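Local coordinates for synaptic vesicle membrane protein VAT-1 homolog-like (Homo sapiens, PDB 4A27), which probably acts as an oxidoreductase of the zinc-containing alcohol dehydrogenase family, within its quinone oxidoreductase subfamily, at residues Met4-Leu9 and Phe21-Pro26; Phe107-Pro112 and Gly291-Val296; Val132-Val137 and Gln161-Val166. All coordinates share one frame; numbering follows the deposited sequence.

Contact 1 lies at the surface, while contacts 2 and 3 are buried. Contact 1 ties the two strands of the N-terminal beta hairpin, mostly through main-chain hydrogen bonds, with packing of arginine and methionine side chains added. Contact 2 joins strand 108-110 to helix 290-305, and one arginine supplies its polar link. Contact 3 packs helix 124-137 on the end of helix 154-163 of the nucleotide-binding fold and is apolar between its segments. Contacts 2 and 3 have centres about 17 Å apart and touch, as Ile293 and Val296 pack on Val132. Helix 290-305 also meets Leu162 of contact 3. Contact 1 stands apart, its centre about 37 Å from that of contact 3, on the opposite side of the chain's centre.

Contact 1 (Met4-Leu9 and Phe21-Pro26); sequences MRAVVL and FRKAMP
Met4 and Ala6 pair with Lys23 and Phe21 across the beta hairpin made by strands 4-9 and 18-23. Met4 and Lys23 are an antiparallel hydrogen-bonded pair. Met4 N gives its hydrogen to Lys23 O at 2.7 Å, and Lys23 N returns one to Met4 O. Ala6 and Phe21 repeat the pattern, with Ala6 N 2.9 Å from Phe21 O. Between them, Arg5 and Arg22 form a non-hydrogen-bonded pair on the other face of the hairpin. Here the aliphatic part of one arginine meets the flat head of the other. Arg5 CG sits over the centre of one guanidinium face of Arg22, 3.4 Å from Arg22 CZ. The two guanidinium planes are 42° apart, and each head is held elsewhere: Arg5 NH1 by a salt bridge to Glu320, Arg22 NH1 by a hydrogen bond to the main-chain oxygen of Glu3.

The face with Met4 packs on strand 100-104 of the GroES-like fold, where Met4 and Met25 touch Val100 and Pro26 touches Cys102. Met4 CG is set between its own N and carbonyl carbon (chi1 56°), and the extended chain beyond it runs alongside Lys23. Met4 CE comes to 3.8 Å from Lys23 CD. It also lies 4.0 Å from Pro26 CD, where the two side chains cross at about a right angle. Shortening this residue to an alanine would probably open a gap beside Pro26 and take away the methyl that lies along Lys23 CG and CD. Further along, Val8 CG2 meets the edge of the Phe21 ring in its plane, and Phe21 CB lies 3.7 Å from this methyl.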
ATOM      1  N   MET A   4      32.611   6.313  31.366  1.00 51.56           N
ATOM      2  CA  MET A   4      32.820   6.257  29.906  1.00 59.65           C
ATOM      3  C   MET A   4      32.651   7.663  29.356  1.00 61.54           C
ATOM      4  O   MET A   4      32.038   8.485  30.021  1.00 51.81           O
ATOM      5  CB  MET A   4      31.797   5.333  29.251  1.00 54.87           C
ATOM      6  CG  MET A   4      30.331   5.707  29.538  1.00 56.28           C
ATOM      7  SD  MET A   4      29.200   4.834  28.437  1.00 57.64           S
ATOM      8  CE  MET A   4      27.620   5.749  28.447  1.00 45.82           C
ATOM      9  N   ARG A   5      33.179   7.930  28.157  1.00 58.18           N
ATOM     10  CA  ARG A   5      32.932   9.214  27.455  1.00 45.33           C
ATOM     11  C   ARG A   5      31.685   9.110  26.616  1.00 51.22           C
ATOM     12  O   ARG A   5      31.363   8.043  26.089  1.00 55.36           O
ATOM     13  CB  ARG A   5      34.082   9.607  26.521  1.00 51.97           C
ATOM     14  CG  ARG A   5      35.452   9.705  27.192  1.00 56.48           C
ATOM     15  CD  ARG A   5      36.347  10.748  26.495  1.00 59.22           C
ATOM     16  NE  ARG A   5      36.679  10.383  25.120  1.00 83.85           N
ATOM     17  CZ  ARG A   5      37.006  11.247  24.158  1.00 70.78           C
ATOM     18  NH1 ARG A   5      37.040  12.559  24.383  1.00 51.85           N
ATOM     19  NH2 ARG A   5      37.305  10.787  22.949  1.00 71.86           N
ATOM     20  N   ALA A   6      30.947  10.210  26.529  1.00 43.15           N
ATOM     21  CA  ALA A   6      29.732  10.260  25.796  1.00 42.26           C
ATOM     22  C   ALA A   6      29.482  11.682  25.310  1.00 44.38           C
ATOM     23  O   ALA A   6      30.110  12.625  25.789  1.00 54.01           O
ATOM     24  CB  ALA A   6      28.573   9.777  26.666  1.00 46.60           C
ATOM     25  N   VAL A   7      28.643  11.809  24.278  1.00 49.42           N
ATOM     26  CA  VAL A   7      28.173  13.110  23.828  1.00 57.51           C
ATOM     27  C   VAL A   7      26.892  13.357  24.623  1.00 56.43           C
ATOM     28  O   VAL A   7      26.035  12.484  24.708  1.00 52.22           O
ATOM     29  CB  VAL A   7      27.875  13.160  22.326  1.00 54.76           C
ATOM     30  CG1 VAL A   7      27.290  14.532  21.948  1.00 51.47           C
ATOM     31  CG2 VAL A   7      29.131  12.867  21.503  1.00 53.05           C
ATOM     32  N   VAL A   8      26.805  14.529  25.243  1.00 56.92           N
ATOM     33  CA  VAL A   8      25.626  14.935  25.973  1.00 62.56           C
ATOM     34  C   VAL A   8      24.998  16.151  25.279  1.00 50.60           C
ATOM     35  O   VAL A   8      25.711  17.056  24.818  1.00 49.09           O
ATOM     36  CB  VAL A   8      25.956  15.300  27.440  1.00 66.20           C
ATOM     37  CG1 VAL A   8      24.635  15.381  28.243  1.00 54.55           C
ATOM     38  CG2 VAL A   8      26.877  14.290  28.039  1.00 68.45           C
ATOM     39  N   LEU A   9      23.673  16.134  25.191  1.00 53.99           N
ATOM     40  CA  LEU A   9      22.901  17.301  24.798  1.00 52.87           C
ATOM     41  C   LEU A   9      22.504  18.021  26.092  1.00 61.62           C
ATOM     42  O   LEU A   9      21.685  17.509  26.852  1.00 45.91           O
ATOM     43  CB  LEU A   9      21.660  16.881  24.014  1.00 43.92           C
ATOM     44  CG  LEU A   9      20.745  17.975  23.499  1.00 47.76           C
ATOM     45  CD1 LEU A   9      21.472  18.891  22.538  1.00 52.57           C
ATOM     46  CD2 LEU A   9      19.524  17.338  22.877  1.00 48.48           C
ATOM     47  N   PHE A  21      31.439  14.524  27.631  1.00 52.92           N
ATOM     48  CA  PHE A  21      31.452  14.352  29.076  1.00 52.58           C
ATOM     49  C   PHE A  21      31.555  12.922  29.529  1.00 56.90           C
ATOM     50  O   PHE A  21      31.473  12.004  28.735  1.00 54.70           O
ATOM     51  CB  PHE A  21      30.169  14.954  29.602  1.00 72.20           C
ATOM     52  CG  PHE A  21      30.213  16.435  29.582  1.00120.65           C
ATOM     53  CD1 PHE A  21      31.287  17.103  30.162  1.00135.48           C
ATOM     54  CD2 PHE A  21      29.265  17.166  28.905  1.00148.15           C
ATOM     55  CE1 PHE A  21      31.380  18.460  30.100  1.00115.04           C
ATOM     56  CE2 PHE A  21      29.362  18.542  28.847  1.00 92.77           C
ATOM     57  CZ  PHE A  21      30.422  19.183  29.446  1.00 97.52           C
ATOM     58  N   ARG A  22      31.746  12.737  30.823  1.00 48.45           N
ATOM     59  CA  ARG A  22      31.936  11.407  31.361  1.00 58.46           C
ATOM     60  C   ARG A  22      30.664  10.933  31.972  1.00 47.58           C
ATOM     61  O   ARG A  22      29.908  11.734  32.477  1.00 62.04           O
ATOM     62  CB  ARG A  22      33.032  11.412  32.404  1.00 60.47           C
ATOM     63  CG  ARG A  22      34.397  11.660  31.781  1.00 65.88           C
ATOM     64  CD  ARG A  22      35.149  10.339  31.597  1.00 66.54           C
ATOM     65  NE  ARG A  22      36.391  10.533  30.857  1.00 68.36           N
ATOM     66  CZ  ARG A  22      37.017   9.558  30.215  1.00 59.14           C
ATOM     67  NH1 ARG A  22      36.524   8.316  30.219  1.00 56.81           N
ATOM     68  NH2 ARG A  22      38.131   9.832  29.554  1.00 64.35           N
ATOM     69  N   LYS A  23      30.435   9.630  31.928  1.00 58.91           N
ATOM     70  CA  LYS A  23      29.190   9.062  32.368  1.00 64.26           C
ATOM     71  C   LYS A  23      29.382   7.694  33.012  1.00 73.29           C
ATOM     72  O   LYS A  23      30.326   6.983  32.672  1.00 56.73           O
ATOM     73  CB  LYS A  23      28.312   8.947  31.135  1.00 80.41           C
ATOM     74  CG  LYS A  23      26.915   8.434  31.337  1.00 75.62           C
ATOM     75  CD  LYS A  23      26.019   8.798  30.151  1.00 73.39           C
ATOM     76  CE  LYS A  23      24.542   8.633  30.464  1.00 85.89           C
ATOM     77  NZ  LYS A  23      24.276   7.389  31.234  1.00 66.90           N
ATOM     78  N   ALA A  24      28.494   7.335  33.940  1.00 61.69           N
ATOM     79  CA  ALA A  24      28.447   5.977  34.482  1.00 78.19           C
ATOM     80  C   ALA A  24      28.272   4.968  33.342  1.00 62.94           C
ATOM     81  O   ALA A  24      27.385   5.106  32.515  1.00 53.27           O
ATOM     82  CB  ALA A  24      27.277   5.843  35.486  1.00 60.63           C
ATOM     83  N   MET A  25      29.108   3.942  33.316  1.00 67.45           N
ATOM     84  CA  MET A  25      28.939   2.889  32.349  1.00 70.50           C
ATOM     85  C   MET A  25      27.645   2.122  32.701  1.00 71.08           C
ATOM     86  O   MET A  25      27.469   1.726  33.838  1.00 76.17           O
ATOM     87  CB  MET A  25      30.124   1.940  32.398  1.00 66.50           C
ATOM     88  CG  MET A  25      30.234   1.096  31.155  1.00 69.73           C
ATOM     89  SD  MET A  25      31.755   0.163  31.169  1.00 71.72           S
ATOM     90  CE  MET A  25      32.902   1.537  30.976  1.00 56.17           C
ATOM     91  N   PRO A  26      26.731   1.925  31.739  1.00 65.68           N
ATOM     92  CA  PRO A  26      25.551   1.127  32.072  1.00 58.72           C
ATOM     93  C   PRO A  26      25.884  -0.376  32.137  1.00 64.68           C
ATOM     94  O   PRO A  26      26.903  -0.803  31.607  1.00 68.66           O
ATOM     95  CB  PRO A  26      24.591   1.434  30.925  1.00 59.10           C
ATOM     96  CG  PRO A  26      25.486   1.727  29.768  1.00 72.01           C
ATOM     97  CD  PRO A  26      26.711   2.391  30.342  1.00 70.75           C
TER

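Contact 2 (Phe107-Pro112 and Gly291-Val296); sequences FVYKIP and GLIRGV. With EDO (1,2-ethanediol), chain E.
Arg294 of helix 290-305 reaches across to Val108 and Tyr109 of strand 108-110. The two segments fall in the GroES-like and the zinc-binding dehydrogenase family regions, consistent with a contact between the catalytic and nucleotide-binding parts of this family.

The hydrogen bonds come from one guanidinium group. Arg294 grips the carbonyl of Val108 end-on, with both terminal nitrogens on a single oxygen. Arg294 NH2 lies 2.8 Å from Val108 O, and Arg294 NH1 lies 3.0 Å from the same Val108 O. The oxygen is close to the guanidinium plane, and this double hold should limit the rotation of the group. The NH2 donor is tilted 28° from the carbonyl plane. Arg294 CG is anti to the backbone N (chi1 -178°), and the chain bends at chi3, which brings the head up to Val108. A weak bond from Arg294 NH2 to Glu106 O adds to the hold. A 1,2-ethanediol, probably from the crystallisation liquor, lies at Arg294 NE, but the modelled approach is very short and its detail is doubtful.

Packing against the flat group comes next. Tyr109 CD1 lies over one face of the guanidinium group, offset toward its rim; the two planes are 27° apart. Tyr109 CD1 is 3.7 Å from Arg294 NH1, and Tyr109 CE1 is equally far from Arg294 NH2.

The remaining van der Waals part is small. Ile293 also packs on Val128 and Val132 of helix 124-137 and on helix 280-285. On the strand it touches with one methyl, which rests against the phenol end, Ile293 CG2 lying 3.6 Å from Tyr109 OH.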
ATOM      1  N   PHE A 107      16.838  -5.828  19.472  1.00 54.61           N
ATOM      2  CA  PHE A 107      17.335  -4.787  18.588  1.00 53.96           C
ATOM      3  C   PHE A 107      18.787  -4.953  18.142  1.00 43.05           C
ATOM      4  O   PHE A 107      19.395  -4.019  17.605  1.00 42.07           O
ATOM      5  CB  PHE A 107      17.164  -3.435  19.250  1.00 47.44           C
ATOM      6  CG  PHE A 107      15.788  -3.180  19.713  1.00 52.62           C
ATOM      7  CD1 PHE A 107      14.709  -3.272  18.829  1.00 50.51           C
ATOM      8  CD2 PHE A 107      15.549  -2.872  21.049  1.00 53.87           C
ATOM      9  CE1 PHE A 107      13.415  -3.024  19.263  1.00 55.56           C
ATOM     10  CE2 PHE A 107      14.268  -2.640  21.507  1.00 55.02           C
ATOM     11  CZ  PHE A 107      13.193  -2.714  20.628  1.00 55.94           C
ATOM     12  N   VAL A 108      19.337  -6.142  18.331  1.00 45.84           N
ATOM     13  CA  VAL A 108      20.738  -6.384  18.044  1.00 44.21           C
ATOM     14  C   VAL A 108      20.881  -7.414  16.953  1.00 46.00           C
ATOM     15  O   VAL A 108      20.128  -8.383  16.909  1.00 48.89           O
ATOM     16  CB  VAL A 108      21.510  -6.871  19.323  1.00 48.88           C
ATOM     17  CG1 VAL A 108      22.979  -7.037  19.009  1.00 46.87           C
ATOM     18  CG2 VAL A 108      21.319  -5.894  20.460  1.00 48.22           C
ATOM     19  N   TYR A 109      21.864  -7.230  16.084  1.00 47.38           N
ATOM     20  CA  TYR A 109      22.035  -8.113  14.944  1.00 41.00           C
ATOM     21  C   TYR A 109      23.489  -8.365  14.741  1.00 44.96           C
ATOM     22  O   TYR A 109      24.292  -7.445  14.720  1.00 43.12           O
ATOM     23  CB  TYR A 109      21.435  -7.517  13.658  1.00 40.85           C
ATOM     24  CG  TYR A 109      20.139  -6.822  13.912  1.00 40.71           C
ATOM     25  CD1 TYR A 109      18.939  -7.499  13.895  1.00 42.95           C
ATOM     26  CD2 TYR A 109      20.119  -5.467  14.194  1.00 44.11           C
ATOM     27  CE1 TYR A 109      17.746  -6.833  14.156  1.00 45.77           C
ATOM     28  CE2 TYR A 109      18.958  -4.819  14.461  1.00 42.38           C
ATOM     29  CZ  TYR A 109      17.773  -5.496  14.477  1.00 41.00           C
ATOM     30  OH  TYR A 109      16.588  -4.801  14.718  1.00 44.93           O
ATOM     31  N   LYS A 110      23.823  -9.636  14.599  1.00 43.93           N
ATOM     32  CA  LYS A 110      25.181 -10.058  14.354  1.00 45.56           C
ATOM     33  C   LYS A 110      25.563  -9.638  12.975  1.00 48.71           C
ATOM     34  O   LYS A 110      24.776  -9.775  12.053  1.00 50.58           O
ATOM     35  CB  LYS A 110      25.265 -11.581  14.417  1.00 59.15           C
ATOM     36  CG  LYS A 110      25.007 -12.151  15.786  1.00 64.46           C
ATOM     37  CD  LYS A 110      25.355 -13.623  15.789  1.00 77.51           C
ATOM     38  CE  LYS A 110      25.245 -14.238  17.161  1.00 81.27           C
ATOM     39  NZ  LYS A 110      25.599 -15.686  17.111  1.00 73.03           N
ATOM     40  N   ILE A 111      26.773  -9.134  12.813  1.00 52.52           N
ATOM     41  CA  ILE A 111      27.220  -8.748  11.501  1.00 47.81           C
ATOM     42  C   ILE A 111      28.216  -9.764  10.936  1.00 45.34           C
ATOM     43  O   ILE A 111      28.911 -10.464  11.663  1.00 48.40           O
ATOM     44  CB  ILE A 111      27.744  -7.263  11.443  1.00 43.03           C
ATOM     45  CG1 ILE A 111      28.974  -7.056  12.332  1.00 44.70           C
ATOM     46  CG2 ILE A 111      26.610  -6.296  11.829  1.00 36.39           C
ATOM     47  CD1 ILE A 111      29.561  -5.634  12.296  1.00 46.86           C
ATOM     48  N   PRO A 112      28.280  -9.852   9.614  1.00 46.92           N
ATOM     49  CA  PRO A 112      29.298 -10.702   8.994  1.00 49.74           C
ATOM     50  C   PRO A 112      30.721 -10.201   9.221  1.00 57.12           C
ATOM     51  O   PRO A 112      30.945  -8.988   9.357  1.00 52.88           O
ATOM     52  CB  PRO A 112      28.975 -10.618   7.491  1.00 46.78           C
ATOM     53  CG  PRO A 112      27.706  -9.843   7.355  1.00 48.05           C
ATOM     54  CD  PRO A 112      27.505  -9.077   8.625  1.00 51.63           C
ATOM     55  N   GLY A 291      10.227  -8.109  15.795  1.00 51.80           N
ATOM     56  CA  GLY A 291      10.242  -9.399  15.067  1.00 58.71           C
ATOM     57  C   GLY A 291      10.264  -9.248  13.546  1.00 54.63           C
ATOM     58  O   GLY A 291      11.096  -9.851  12.847  1.00 47.14           O
ATOM     59  N   LEU A 292       9.329  -8.457  13.036  1.00 52.16           N
ATOM     60  CA  LEU A 292       9.289  -8.110  11.620  1.00 49.99           C
ATOM     61  C   LEU A 292      10.624  -7.542  11.147  1.00 41.01           C
ATOM     62  O   LEU A 292      11.162  -7.965  10.104  1.00 45.09           O
ATOM     63  CB  LEU A 292       8.181  -7.078  11.372  1.00 51.80           C
ATOM     64  CG  LEU A 292       8.147  -6.544   9.934  1.00 56.36           C
ATOM     65  CD1 LEU A 292       7.877  -7.693   8.929  1.00 60.38           C
ATOM     66  CD2 LEU A 292       7.124  -5.450   9.839  1.00 56.95           C
ATOM     67  N   ILE A 293      11.151  -6.576  11.907  1.00 46.88           N
ATOM     68  CA  ILE A 293      12.368  -5.871  11.508  1.00 44.46           C
ATOM     69  C   ILE A 293      13.523  -6.858  11.421  1.00 40.52           C
ATOM     70  O   ILE A 293      14.353  -6.762  10.524  1.00 52.95           O
ATOM     71  CB  ILE A 293      12.663  -4.662  12.394  1.00 43.28           C
ATOM     72  CG1 ILE A 293      11.598  -3.567  12.166  1.00 41.16           C
ATOM     73  CG2 ILE A 293      14.140  -4.123  12.210  1.00 36.21           C
ATOM     74  CD1 ILE A 293      11.365  -3.176  10.656  1.00 45.79           C
ATOM     75  N   ARG A 294      13.532  -7.853  12.286  1.00 43.55           N
ATOM     76  CA  ARG A 294      14.588  -8.863  12.268  1.00 38.13           C
ATOM     77  C   ARG A 294      14.533  -9.661  10.986  1.00 50.08           C
ATOM     78  O   ARG A 294      15.591  -9.995  10.419  1.00 45.87           O
ATOM     79  CB  ARG A 294      14.498  -9.797  13.479  1.00 48.39           C
ATOM     80  CG  ARG A 294      15.609 -10.869  13.548  1.00 50.29           C
ATOM     81  CD  ARG A 294      15.756 -11.506  14.959  1.00 55.40           C
ATOM     82  NE  ARG A 294      16.042 -10.448  15.922  1.00 52.00           N
ATOM     83  CZ  ARG A 294      17.258 -10.005  16.254  1.00 46.71           C
ATOM     84  NH1 ARG A 294      18.358 -10.578  15.807  1.00 43.21           N
ATOM     85  NH2 ARG A 294      17.371  -8.992  17.078  1.00 48.52           N
ATOM     86  N   GLY A 295      13.316 -10.002  10.550  1.00 43.32           N
ATOM     87  CA  GLY A 295      13.106 -10.569   9.221  1.00 45.31           C
ATOM     88  C   GLY A 295      13.692  -9.730   8.096  1.00 45.10           C
ATOM     89  O   GLY A 295      14.426 -10.243   7.257  1.00 45.35           O
ATOM     90  N   VAL A 296      13.390  -8.428   8.093  1.00 36.35           N
ATOM     91  CA  VAL A 296      14.004  -7.505   7.128  1.00 34.26           C
ATOM     92  C   VAL A 296      15.527  -7.503   7.201  1.00 33.40           C
ATOM     93  O   VAL A 296      16.206  -7.663   6.181  1.00 38.70           O
ATOM     94  CB  VAL A 296      13.466  -6.073   7.344  1.00 35.01           C
ATOM     95  CG1 VAL A 296      14.263  -5.014   6.521  1.00 28.90           C
ATOM     96  CG2 VAL A 296      11.964  -6.068   7.029  1.00 36.56           C
TER
HETATM   97  C1  EDO E1389      13.182 -11.725  17.318  1.00 73.36           C
HETATM   98  O1  EDO E1389      14.076 -10.602  17.158  1.00 40.22           O
HETATM   99  C2  EDO E1389      12.055 -10.934  17.897  1.00 78.01           C
HETATM  100  O2  EDO E1389      12.767  -9.698  17.770  1.00 34.16           O

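Contact 3 (Val132-Val137 and Gln161-Val166); sequences VMLFEV and QLCSTV
Leu134 lays one methyl against Leu162, its CD1 3.9 Å from Leu162 CB. The same Leu134 CD1 comes to 4.1 Å from Cys163 SG, so one branch of the leucine meets two successive residues. Phe135, the next residue, carries the second half of the contact. Its ring and the side chain of Val166 pass each other in opposite directions. Val166 CG2 comes in at the ring edge, in the plane, 3.8 Å from Phe135 CE1. Phe135 CG is anti to the carbonyl carbon (chi1 -56°), which sets the ring edge beside Val166. Leu134 CB lies above one face of this ring, offset toward the rim.

Here helix 154-163 of the Rossmann-type nucleotide-binding fold packs on helix 124-137, which comes just before the first strand of that fold. Helix 154-163 follows this strand, 145-148, and a glycine-rich loop, the first beta-alpha step of the fold. Leu162 also packs on Leu300 and Leu303 of helix 290-305. At the other helix, Glu136 makes a salt bridge to Arg141 of the second subunit.

Val132 O takes bonds from both Glu136 N and Val137 N, the latter closing a wider pi-type turn. Cys163 to Val166 form a type I beta turn, which brings Val166 back beside Phe135. Leu162 O is held twice by Thr165: Thr165 N lies 3.0 Å from Leu162 O, and Thr165 OG1 donates to the same oxygen in the carbonyl plane, on a lone pair. Ser164 OG separately donates to Gln161 O, 2.6 Å away.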
ATOM      1  N   VAL A 132      11.646  -1.606   4.010  1.00 33.29           N
ATOM      2  CA  VAL A 132      10.305  -1.686   4.504  1.00 36.51           C
ATOM      3  C   VAL A 132       9.379  -0.865   3.617  1.00 37.09           C
ATOM      4  O   VAL A 132       8.234  -1.295   3.337  1.00 33.26           O
ATOM      5  CB  VAL A 132      10.189  -1.300   5.980  1.00 39.77           C
ATOM      6  CG1 VAL A 132       8.745  -1.322   6.361  1.00 40.93           C
ATOM      7  CG2 VAL A 132      10.971  -2.288   6.869  1.00 38.67           C
ATOM      8  N   MET A 133       9.852   0.297   3.166  1.00 38.07           N
ATOM      9  CA  MET A 133       9.024   1.123   2.295  1.00 35.28           C
ATOM     10  C   MET A 133       8.709   0.457   0.975  1.00 38.40           C
ATOM     11  O   MET A 133       7.585   0.576   0.479  1.00 32.22           O
ATOM     12  CB  MET A 133       9.664   2.477   2.056  1.00 35.75           C
ATOM     13  CG  MET A 133       9.738   3.341   3.310  1.00 37.89           C
ATOM     14  SD  MET A 133      10.234   5.073   2.954  1.00 41.23           S
ATOM     15  CE  MET A 133      11.839   4.715   2.153  1.00 31.86           C
ATOM     16  N   LEU A 134       9.723  -0.160   0.369  1.00 31.36           N
ATOM     17  CA  LEU A 134       9.585  -0.698  -0.949  1.00 29.31           C
ATOM     18  C   LEU A 134       8.799  -1.986  -0.982  1.00 34.25           C
ATOM     19  O   LEU A 134       8.073  -2.222  -1.950  1.00 34.43           O
ATOM     20  CB  LEU A 134      10.953  -0.981  -1.580  1.00 30.52           C
ATOM     21  CG  LEU A 134      11.792   0.217  -2.044  1.00 31.97           C
ATOM     22  CD1 LEU A 134      13.245  -0.284  -2.441  1.00 28.12           C
ATOM     23  CD2 LEU A 134      11.043   1.045  -3.175  1.00 34.67           C
ATOM     24  N   PHE A 135       8.965  -2.838   0.039  1.00 30.67           N
ATOM     25  CA  PHE A 135       8.405  -4.164  -0.012  1.00 37.27           C
ATOM     26  C   PHE A 135       7.322  -4.455   1.018  1.00 40.32           C
ATOM     27  O   PHE A 135       6.559  -5.370   0.808  1.00 40.83           O
ATOM     28  CB  PHE A 135       9.504  -5.223   0.100  1.00 37.47           C
ATOM     29  CG  PHE A 135      10.562  -5.095  -0.938  1.00 36.20           C
ATOM     30  CD1 PHE A 135      10.290  -5.442  -2.269  1.00 45.75           C
ATOM     31  CD2 PHE A 135      11.857  -4.688  -0.602  1.00 35.88           C
ATOM     32  CE1 PHE A 135      11.298  -5.334  -3.269  1.00 39.35           C
ATOM     33  CE2 PHE A 135      12.870  -4.592  -1.583  1.00 41.66           C
ATOM     34  CZ  PHE A 135      12.574  -4.913  -2.921  1.00 39.90           C
ATOM     35  N   GLU A 136       7.224  -3.671   2.096  1.00 40.50           N
ATOM     36  CA  GLU A 136       6.154  -3.848   3.060  1.00 41.63           C
ATOM     37  C   GLU A 136       5.070  -2.771   2.932  1.00 49.79           C
ATOM     38  O   GLU A 136       3.912  -3.111   2.955  1.00 57.69           O
ATOM     39  CB  GLU A 136       6.709  -3.955   4.447  1.00 43.73           C
ATOM     40  CG  GLU A 136       7.596  -5.206   4.631  1.00 42.34           C
ATOM     41  CD  GLU A 136       6.795  -6.526   4.688  1.00 61.29           C
ATOM     42  OE1 GLU A 136       5.561  -6.467   4.850  1.00 57.39           O
ATOM     43  OE2 GLU A 136       7.397  -7.619   4.563  1.00 59.60           O
ATOM     44  N   VAL A 137       5.421  -1.502   2.713  1.00 44.99           N
ATOM     45  CA  VAL A 137       4.405  -0.480   2.503  1.00 40.11           C
ATOM     46  C   VAL A 137       3.949  -0.526   1.033  1.00 50.76           C
ATOM     47  O   VAL A 137       2.819  -0.893   0.734  1.00 47.22           O
ATOM     48  CB  VAL A 137       4.898   0.904   2.925  1.00 51.95           C
ATOM     49  CG1 VAL A 137       3.838   1.927   2.642  1.00 47.59           C
ATOM     50  CG2 VAL A 137       5.281   0.892   4.406  1.00 44.95           C
ATOM     51  N   GLN A 161      19.878   0.830  -4.629  1.00 37.63           N
ATOM     52  CA  GLN A 161      20.536  -0.468  -4.657  1.00 34.34           C
ATOM     53  C   GLN A 161      19.490  -1.584  -4.555  1.00 40.43           C
ATOM     54  O   GLN A 161      19.626  -2.608  -5.192  1.00 40.18           O
ATOM     55  CB  GLN A 161      21.514  -0.591  -3.475  1.00 35.55           C
ATOM     56  CG  GLN A 161      22.728   0.297  -3.630  1.00 38.34           C
ATOM     57  CD  GLN A 161      23.710   0.144  -2.515  1.00 37.84           C
ATOM     58  OE1 GLN A 161      23.741  -0.896  -1.853  1.00 37.34           O
ATOM     59  NE2 GLN A 161      24.572   1.148  -2.327  1.00 34.88           N
ATOM     60  N   LEU A 162      18.479  -1.401  -3.696  1.00 32.99           N
ATOM     61  CA  LEU A 162      17.464  -2.423  -3.532  1.00 35.63           C
ATOM     62  C   LEU A 162      16.567  -2.549  -4.765  1.00 34.93           C
ATOM     63  O   LEU A 162      16.184  -3.658  -5.127  1.00 33.94           O
ATOM     64  CB  LEU A 162      16.609  -2.190  -2.277  1.00 31.43           C
ATOM     65  CG  LEU A 162      17.294  -2.446  -0.971  1.00 30.97           C
ATOM     66  CD1 LEU A 162      16.474  -1.845   0.208  1.00 30.64           C
ATOM     67  CD2 LEU A 162      17.491  -3.996  -0.875  1.00 34.42           C
ATOM     68  N   CYS A 163      16.234  -1.429  -5.410  1.00 38.50           N
ATOM     69  CA  CYS A 163      15.487  -1.493  -6.682  1.00 35.56           C
ATOM     70  C   CYS A 163      16.235  -2.363  -7.727  1.00 44.56           C
ATOM     71  O   CYS A 163      15.604  -3.089  -8.506  1.00 37.72           O
ATOM     72  CB  CYS A 163      15.261  -0.111  -7.261  1.00 34.10           C
ATOM     73  SG  CYS A 163      14.027   0.873  -6.333  1.00 35.33           S
ATOM     74  N   SER A 164      17.566  -2.295  -7.728  1.00 37.36           N
ATOM     75  CA  SER A 164      18.356  -3.048  -8.695  1.00 44.53           C
ATOM     76  C   SER A 164      18.324  -4.551  -8.436  1.00 45.53           C
ATOM     77  O   SER A 164      18.746  -5.314  -9.295  1.00 54.00           O
ATOM     78  CB  SER A 164      19.809  -2.542  -8.760  1.00 47.54           C
ATOM     79  OG  SER A 164      20.562  -2.955  -7.632  1.00 53.76           O
ATOM     80  N   THR A 165      17.829  -4.982  -7.281  1.00 42.39           N
ATOM     81  CA  THR A 165      17.653  -6.434  -7.016  1.00 42.00           C
ATOM     82  C   THR A 165      16.357  -6.993  -7.609  1.00 47.82           C
ATOM     83  O   THR A 165      16.165  -8.209  -7.632  1.00 47.86           O
ATOM     84  CB  THR A 165      17.690  -6.788  -5.495  1.00 44.75           C
ATOM     85  OG1 THR A 165      16.620  -6.117  -4.791  1.00 38.38           O
ATOM     86  CG2 THR A 165      19.063  -6.420  -4.859  1.00 45.62           C
ATOM     87  N   VAL A 166      15.470  -6.112  -8.069  1.00 41.56           N
ATOM     88  CA  VAL A 166      14.218  -6.485  -8.694  1.00 37.59           C
ATOM     89  C   VAL A 166      14.303  -6.167 -10.201  1.00 46.06           C
ATOM     90  O   VAL A 166      14.659  -5.061 -10.570  1.00 44.79           O
ATOM     91  CB  VAL A 166      13.056  -5.687  -8.106  1.00 40.88           C
ATOM     92  CG1 VAL A 166      11.718  -6.024  -8.874  1.00 40.90           C
ATOM     93  CG2 VAL A 166      12.927  -5.966  -6.606  1.00 33.38           C
TER